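Side-chain contact in putative PLP-dependent aminotransferase (Bacillus cereus ATCC 10987, PDB 3JU7), which probably acts as a pyridoxal phosphate-dependent transaminase of the DegT/DnrJ/EryC1 family: residues Lys358-Val361 / Glu362-Ile366. Numbering follows the deposited sequence.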
# COMPACT_ATOMS: atom_id res chain seq x y z
N LYS A 358 29.42 -18.54 12.81
CA LYS A 358 29.28 -19.39 13.99
C LYS A 358 29.89 -18.73 15.23
O LYS A 358 29.38 -18.88 16.35
CB LYS A 358 29.90 -20.76 13.77
CG LYS A 358 29.59 -21.75 14.88
CD LYS A 358 29.99 -23.18 14.52
CE LYS A 358 29.49 -24.18 15.56
NZ LYS A 358 29.46 -25.59 15.04
N GLU A 359 30.97 -17.99 15.03
CA GLU A 359 31.59 -17.29 16.16
C GLU A 359 30.69 -16.17 16.68
O GLU A 359 30.71 -15.86 17.86
CB GLU A 359 33.04 -16.80 15.87
CG GLU A 359 33.25 -16.00 14.57
CD GLU A 359 33.54 -16.86 13.31
OE1 GLU A 359 33.64 -18.10 13.44
OE2 GLU A 359 33.68 -16.28 12.19
N ILE A 360 29.86 -15.58 15.81
CA ILE A 360 28.91 -14.57 16.28
C ILE A 360 27.80 -15.21 17.11
O ILE A 360 27.51 -14.71 18.20
CB ILE A 360 28.37 -13.71 15.15
CG1 ILE A 360 29.50 -12.83 14.61
CG2 ILE A 360 27.23 -12.82 15.63
CD1 ILE A 360 29.16 -12.15 13.30
N VAL A 361 27.23 -16.33 16.66
CA VAL A 361 26.23 -17.05 17.48
C VAL A 361 26.82 -17.38 18.88
O VAL A 361 26.21 -17.09 19.91
CB VAL A 361 25.73 -18.35 16.81
CG1 VAL A 361 24.68 -19.01 17.65
CG2 VAL A 361 25.17 -18.07 15.41
N GLU A 362 28.02 -17.96 18.88
CA GLU A 362 28.75 -18.29 20.11
C GLU A 362 28.89 -17.09 21.06
O GLU A 362 28.56 -17.20 22.23
CB GLU A 362 30.10 -18.92 19.80
CG GLU A 362 30.94 -19.31 21.04
CD GLU A 362 32.16 -20.19 20.73
OE1 GLU A 362 32.70 -20.18 19.60
OE2 GLU A 362 32.59 -20.90 21.64
N GLN A 363 29.38 -15.95 20.57
CA GLN A 363 29.38 -14.72 21.37
C GLN A 363 28.05 -14.61 22.07
O GLN A 363 27.98 -14.45 23.28
CB GLN A 363 29.50 -13.45 20.52
CG GLN A 363 30.88 -13.03 20.01
CD GLN A 363 30.89 -11.58 19.45
OE1 GLN A 363 30.31 -10.66 20.06
NE2 GLN A 363 31.55 -11.38 18.31
N ILE A 364 26.98 -14.67 21.28
CA ILE A 364 25.63 -14.38 21.76
C ILE A 364 25.22 -15.39 22.80
O ILE A 364 24.84 -15.02 23.91
CB ILE A 364 24.62 -14.32 20.58
CG1 ILE A 364 24.90 -13.09 19.69
CG2 ILE A 364 23.18 -14.29 21.07
CD1 ILE A 364 24.14 -13.10 18.34
N VAL A 365 25.30 -16.66 22.44
CA VAL A 365 24.88 -17.72 23.34
C VAL A 365 25.68 -17.67 24.63
O VAL A 365 25.09 -17.80 25.69
CB VAL A 365 24.98 -19.10 22.68
CG1 VAL A 365 24.73 -20.20 23.71
CG2 VAL A 365 23.97 -19.18 21.49
N ILE A 366 26.99 -17.46 24.53
CA ILE A 366 27.85 -17.32 25.72
C ILE A 366 27.39 -16.19 26.64
O ILE A 366 27.41 -16.35 27.86
CB ILE A 366 29.33 -17.10 25.32
CG1 ILE A 366 29.92 -18.42 24.82
CG2 ILE A 366 30.13 -16.62 26.52
CD1 ILE A 366 31.32 -18.29 24.28
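V361 and V365, one turn apart on the C-terminal helix 358-368, lie side by side and point the same way, with CG1 of V361 3.9 Å from CG2 of V365. The torsions account for the pairing: V361 holds CG1 anti to its own nitrogen (chi1 -178°), beside its carbonyl carbon and so forward along the helix, whereas V365 directs CG2 back beside its nitrogen. That same CG2 also rests 3.4 Å from the carbonyl oxygen of V361. I360 and I364 form a second i to i+4 pair, but their chains cross at a slant and meet only through branch ends, CG2 of I360 lying 4.1 Å from CD1 of I364. In I364, CG1 sits beside the backbone nitrogen (chi1 -69°), which lays it 3.4 Å from O of I360.

Four consecutive backbone hydrogen bonds fix this spacing. Those from E362 N to K358 O and from Q363 N to E359 O are both 3.0 Å long and nearly straight at hydrogen. I364 N reaches I360 O less directly, at 158°, while V365 N bonds V361 O at 2.7 Å, coming almost head-on to the carbonyl. Just ahead of this run, OG1 of T357 bonds the amide of I360 in the first turn.

The buried flank faces helix 250-270: V361 touches Y264 and L267, I364 also meets Y264, and V365 reaches L273 beyond that helix. I360 and Q363 border I5, near the N-terminus. K358, E359 and Q363 are solvent-exposed, and the carboxylates of E359 and E362 stay 6.6 Å apart between their OE1 atoms, so any mutual repulsion is probably modest. This part of the helix is thus broadly amphipathic: V361 and I364 present hydrocarbon to helix 250-270, and V365 to L273, while the carbonyls of K358 to V361 each accept an amide one turn on.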